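Long-range contact in carbamate kinase (Mycoplasma penetrans, PDB 4AXS), which probably catalyses the reversible transfer of a phosphoryl group between carbamoyl phosphate and ADP, yielding ATP and carbamate, as other carbamate kinases do: residues His68-Phe81 with Val94-Ile107. Sequence-based numbering, arbitrary orientation.
With SO4 (sulfate ion), chain B.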
loop_
_atom_site.group_PDB
_atom_site.type_symbol
_atom_site.label_atom_id
_atom_site.label_comp_id
_atom_site.label_asym_id
_atom_site.label_seq_id
_atom_site.Cartn_x
_atom_site.Cartn_y
_atom_site.Cartn_z
ATOM N N HIS A 68 8.358 -2.043 -9.214
ATOM C CA HIS A 68 9.617 -1.900 -8.485
ATOM C C HIS A 68 9.927 -3.120 -7.635
ATOM O O HIS A 68 9.021 -3.838 -7.212
ATOM C CB HIS A 68 9.578 -0.668 -7.578
ATOM C CG HIS A 68 8.621 -0.796 -6.430
ATOM N ND1 HIS A 68 8.962 -1.400 -5.239
ATOM C CD2 HIS A 68 7.336 -0.397 -6.296
ATOM C CE1 HIS A 68 7.923 -1.386 -4.427
ATOM N NE2 HIS A 68 6.925 -0.778 -5.042
ATOM N N GLY A 69 11.212 -3.342 -7.379
ATOM C CA GLY A 69 11.636 -4.425 -6.515
ATOM C C GLY A 69 11.738 -3.924 -5.094
ATOM O O GLY A 69 11.443 -2.755 -4.820
ATOM N N ASN A 70 12.172 -4.797 -4.186
ATOM C CA ASN A 70 12.205 -4.449 -2.771
ATOM C C ASN A 70 13.197 -5.247 -1.933
ATOM O O ASN A 70 13.063 -5.318 -0.715
ATOM C CB ASN A 70 10.817 -4.594 -2.178
ATOM C CG ASN A 70 10.457 -6.036 -1.886
ATOM O OD1 ASN A 70 10.995 -6.968 -2.508
ATOM N ND2 ASN A 70 9.542 -6.235 -0.928
ATOM N N GLY A 71 14.195 -5.841 -2.586
ATOM C CA GLY A 71 15.186 -6.642 -1.895
ATOM C C GLY A 71 15.713 -5.951 -0.653
ATOM O O GLY A 71 15.551 -6.446 0.462
ATOM N N PRO A 72 16.357 -4.795 -0.832
ATOM C CA PRO A 72 16.927 -4.109 0.328
ATOM C C PRO A 72 15.854 -3.586 1.310
ATOM O O PRO A 72 16.020 -3.691 2.526
ATOM C CB PRO A 72 17.698 -2.933 -0.302
ATOM C CG PRO A 72 17.884 -3.292 -1.743
ATOM C CD PRO A 72 16.691 -4.124 -2.101
ATOM N N GLN A 73 14.764 -3.029 0.796
ATOM C CA GLN A 73 13.814 -2.344 1.670
ATOM C C GLN A 73 13.099 -3.324 2.568
ATOM O O GLN A 73 12.876 -3.032 3.739
ATOM C CB GLN A 73 12.804 -1.519 0.867
ATOM C CG GLN A 73 13.440 -0.429 0.007
ATOM C CD GLN A 73 14.340 -0.984 -1.110
ATOM O OE1 GLN A 73 14.211 -2.146 -1.526
ATOM N NE2 GLN A 73 15.245 -0.145 -1.599
ATOM N N VAL A 74 12.741 -4.486 2.027
ATOM C CA VAL A 74 12.009 -5.468 2.811
ATOM C C VAL A 74 12.942 -6.081 3.838
ATOM O O VAL A 74 12.557 -6.297 4.986
ATOM C CB VAL A 74 11.314 -6.556 1.944
ATOM C CG1 VAL A 74 12.343 -7.505 1.298
ATOM C CG2 VAL A 74 10.323 -7.338 2.782
ATOM N N GLY A 75 14.176 -6.337 3.432
ATOM C CA GLY A 75 15.204 -6.763 4.361
ATOM C C GLY A 75 15.430 -5.792 5.512
ATOM O O GLY A 75 15.551 -6.214 6.650
ATOM N N MET A 76 15.499 -4.507 5.246
ATOM C CA MET A 76 15.734 -3.544 6.291
ATOM C C MET A 76 14.650 -3.547 7.316
ATOM O O MET A 76 14.891 -3.316 8.482
ATOM C CB MET A 76 15.816 -2.149 5.723
ATOM C CG MET A 76 15.240 -1.081 6.612
ATOM S SD MET A 76 15.466 0.544 5.895
ATOM C CE MET A 76 13.788 0.927 5.475
ATOM N N ILE A 77 13.444 -3.802 6.862
ATOM C CA ILE A 77 12.285 -3.706 7.688
ATOM C C ILE A 77 12.144 -4.955 8.475
ATOM O O ILE A 77 11.696 -4.927 9.576
ATOM C CB ILE A 77 11.010 -3.529 6.850
ATOM C CG1 ILE A 77 10.886 -2.098 6.339
ATOM C CG2 ILE A 77 9.807 -3.899 7.665
ATOM C CD1 ILE A 77 10.012 -1.921 5.125
ATOM N N PHE A 78 12.512 -6.065 7.881
ATOM C CA PHE A 78 12.344 -7.355 8.503
ATOM C C PHE A 78 13.404 -7.645 9.562
ATOM O O PHE A 78 13.116 -8.193 10.607
ATOM C CB PHE A 78 12.355 -8.421 7.430
ATOM C CG PHE A 78 12.195 -9.794 7.949
ATOM C CD1 PHE A 78 10.949 -10.317 8.166
ATOM C CD2 PHE A 78 13.295 -10.569 8.207
ATOM C CE1 PHE A 78 10.798 -11.590 8.632
ATOM C CE2 PHE A 78 13.159 -11.838 8.666
ATOM C CZ PHE A 78 11.904 -12.351 8.879
ATOM N N ASN A 79 14.627 -7.258 9.263
ATOM C CA ASN A 79 15.729 -7.299 10.193
ATOM C C ASN A 79 15.362 -6.577 11.478
ATOM O O ASN A 79 15.186 -7.164 12.514
ATOM C CB ASN A 79 16.917 -6.584 9.592
ATOM C CG ASN A 79 17.704 -7.463 8.659
ATOM O OD1 ASN A 79 17.481 -8.642 8.600
ATOM N ND2 ASN A 79 18.637 -6.899 7.957
ATOM N N ALA A 80 15.250 -5.271 11.334
ATOM C CA ALA A 80 14.746 -4.361 12.333
ATOM C C ALA A 80 13.711 -4.871 13.338
ATOM O O ALA A 80 13.708 -4.430 14.460
ATOM C CB ALA A 80 14.221 -3.120 11.658
ATOM N N PHE A 81 12.823 -5.765 12.953
ATOM C CA PHE A 81 11.793 -6.189 13.884
ATOM C C PHE A 81 12.398 -7.281 14.678
ATOM O O PHE A 81 11.903 -7.725 15.691
ATOM C CB PHE A 81 10.610 -6.735 13.136
ATOM C CG PHE A 81 9.510 -5.757 12.947
ATOM C CD1 PHE A 81 8.727 -5.367 13.986
ATOM C CD2 PHE A 81 9.242 -5.245 11.703
ATOM C CE1 PHE A 81 7.697 -4.477 13.785
ATOM C CE2 PHE A 81 8.234 -4.350 11.510
ATOM C CZ PHE A 81 7.457 -3.967 12.549
ATOM N N VAL A 94 7.023 -10.466 13.146
ATOM C CA VAL A 94 6.693 -9.986 11.813
ATOM C C VAL A 94 7.235 -10.915 10.744
ATOM O O VAL A 94 8.373 -10.746 10.299
ATOM C CB VAL A 94 7.297 -8.596 11.564
ATOM C CG1 VAL A 94 6.943 -8.112 10.164
ATOM C CG2 VAL A 94 6.819 -7.615 12.625
ATOM N N PRO A 95 6.420 -11.894 10.319
ATOM C CA PRO A 95 6.806 -12.745 9.197
ATOM C C PRO A 95 7.192 -11.917 7.983
ATOM O O PRO A 95 6.937 -10.707 7.928
ATOM C CB PRO A 95 5.536 -13.535 8.904
ATOM C CG PRO A 95 4.817 -13.572 10.203
ATOM C CD PRO A 95 5.081 -12.231 10.826
ATOM N N PHE A 96 7.804 -12.580 7.008
ATOM C CA PHE A 96 8.318 -11.894 5.844
ATOM C C PHE A 96 7.199 -11.311 4.985
ATOM O O PHE A 96 7.348 -10.206 4.463
ATOM C CB PHE A 96 9.223 -12.818 5.023
ATOM C CG PHE A 96 10.256 -12.090 4.231
ATOM C CD1 PHE A 96 11.375 -11.565 4.853
ATOM C CD2 PHE A 96 10.103 -11.911 2.870
ATOM C CE1 PHE A 96 12.338 -10.885 4.134
ATOM C CE2 PHE A 96 11.060 -11.230 2.139
ATOM C CZ PHE A 96 12.183 -10.712 2.780
ATOM N N ALA A 97 6.088 -12.035 4.841
ATOM C CA ALA A 97 4.937 -11.497 4.113
ATOM C C ALA A 97 4.581 -10.111 4.616
ATOM O O ALA A 97 4.455 -9.172 3.829
ATOM C CB ALA A 97 3.736 -12.409 4.219
ATOM N N GLU A 98 4.437 -9.978 5.932
ATOM C CA GLU A 98 4.019 -8.699 6.510
ATOM C C GLU A 98 5.063 -7.602 6.276
ATOM O O GLU A 98 4.712 -6.445 6.081
ATOM C CB GLU A 98 3.651 -8.828 8.007
ATOM C CG GLU A 98 2.275 -9.459 8.275
ATOM C CD GLU A 98 2.303 -10.991 8.324
ATOM O OE1 GLU A 98 3.403 -11.574 8.252
ATOM O OE2 GLU A 98 1.228 -11.619 8.432
ATOM N N ALA A 99 6.340 -7.969 6.290
ATOM C CA ALA A 99 7.409 -7.017 5.973
ATOM C C ALA A 99 7.462 -6.639 4.479
ATOM O O ALA A 99 8.016 -5.597 4.110
ATOM C CB ALA A 99 8.750 -7.554 6.429
ATOM N N GLY A 100 6.895 -7.490 3.625
ATOM C CA GLY A 100 6.695 -7.130 2.233
ATOM C C GLY A 100 5.514 -6.175 2.107
ATOM O O GLY A 100 5.481 -5.310 1.227
ATOM N N GLY A 101 4.532 -6.335 2.996
ATOM C CA GLY A 101 3.379 -5.462 2.998
ATOM C C GLY A 101 3.837 -4.055 3.343
ATOM O O GLY A 101 3.465 -3.076 2.680
ATOM N N MET A 102 4.669 -3.965 4.376
ATOM C CA MET A 102 5.232 -2.698 4.811
ATOM C C MET A 102 6.199 -2.151 3.773
ATOM O O MET A 102 6.309 -0.935 3.592
ATOM C CB MET A 102 5.964 -2.885 6.139
ATOM C CG MET A 102 5.126 -3.534 7.227
ATOM S SD MET A 102 6.113 -3.794 8.703
ATOM C CE MET A 102 4.937 -4.640 9.775
ATOM N N SER A 103 6.908 -3.042 3.090
ATOM C CA SER A 103 7.868 -2.576 2.094
ATOM C C SER A 103 7.150 -1.881 0.942
ATOM O O SER A 103 7.629 -0.865 0.447
ATOM C CB SER A 103 8.747 -3.714 1.581
ATOM O OG SER A 103 8.025 -4.592 0.741
ATOM N N GLN A 104 5.993 -2.418 0.544
ATOM C CA GLN A 104 5.206 -1.832 -0.543
ATOM C C GLN A 104 4.681 -0.439 -0.206
ATOM O O GLN A 104 4.755 0.474 -1.027
ATOM C CB GLN A 104 4.032 -2.735 -0.925
ATOM C CG GLN A 104 4.426 -3.940 -1.768
ATOM C CD GLN A 104 3.239 -4.748 -2.236
ATOM O OE1 GLN A 104 2.336 -4.235 -2.882
ATOM N NE2 GLN A 104 3.253 -6.029 -1.939
ATOM N N GLY A 105 4.155 -0.276 1.006
ATOM C CA GLY A 105 3.598 0.998 1.409
ATOM C C GLY A 105 4.690 1.992 1.735
ATOM O O GLY A 105 4.510 3.217 1.624
ATOM N N TYR A 106 5.838 1.466 2.144
ATOM C CA TYR A 106 6.985 2.323 2.371
ATOM C C TYR A 106 7.453 2.857 1.014
ATOM O O TYR A 106 7.567 4.068 0.816
ATOM C CB TYR A 106 8.074 1.558 3.119
ATOM C CG TYR A 106 9.455 2.186 3.080
ATOM C CD1 TYR A 106 9.635 3.534 3.376
ATOM C CD2 TYR A 106 10.585 1.412 2.766
ATOM C CE1 TYR A 106 10.898 4.106 3.349
ATOM C CE2 TYR A 106 11.842 1.973 2.740
ATOM C CZ TYR A 106 11.993 3.325 3.032
ATOM O OH TYR A 106 13.244 3.899 3.007
ATOM N N ILE A 107 7.653 1.970 0.054
ATOM C CA ILE A 107 8.111 2.413 -1.251
ATOM C C ILE A 107 7.018 3.119 -2.062
ATOM O O ILE A 107 7.286 4.100 -2.757
ATOM C CB ILE A 107 8.707 1.242 -2.071
ATOM C CG1 ILE A 107 9.910 0.633 -1.336
ATOM C CG2 ILE A 107 9.105 1.721 -3.460
ATOM C CD1 ILE A 107 10.096 -0.839 -1.585
HETATM S S SO4 B . 15.369 -6.480 -6.587
HETATM O O1 SO4 B . 14.721 -7.386 -5.637
HETATM O O2 SO4 B . 14.782 -5.159 -6.373
HETATM O O3 SO4 B . 16.820 -6.389 -6.375
HETATM O O4 SO4 B . 15.184 -6.949 -7.969
#
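Val74 and Ile77 carry the close packing between helix 71-81 and helix 96-107, whose axes approach to 8.5 Å and run at 124° to each other. Both are knobs into holes: Val74 enters among Phe96, Ala99, Gly100 and Ser103, Ile77 among Ala99, Met102, Ser103 and Tyr106. With chi1 at 70°, Val74 CG1 lies between the backbone N and the carbonyl carbon and touches Phe96 CZ at 3.5 Å; CG2 is anti to N, over the Phe96 face and against the Ala99 backbone. One turn on, Phe78 receives the edge of Phe96 on its face in a T-shaped stack, with centroids 5.0 Å apart and planes at 64°. Phe81 ends the row, covered on one face by Val94 and met obliquely by Met102 SD, 3.6 Å from Phe81 CE2, a Met-aromatic contact.

Toward the start of helix 71-81 one polar link joins the apolar packing: Asn70 ND2 donates to Ser103 OG (2.8 Å) in the plane of its amide, and that hydroxyl donates to Gly100 O. Ile107 CG2 sits centrally over the His68 ring, a CH-pi contact. Looser is the flank at Met76, itself partly exposed, which reaches the buried Tyr106 chiefly through CE. A sulfate lies by Gly69, weakly bonded by Gly71 N. This is structural packing within the amino acid kinase family region: the helix following strand 64-68, outermost within this chain in the five-stranded mixed sheet, lies against the next helix; helix 40-46 packs on Gln73, Tyr106 and Ile107, strand 214-218 backs Ala97 and Gln104, and Met102 meets Met102 of the second subunit.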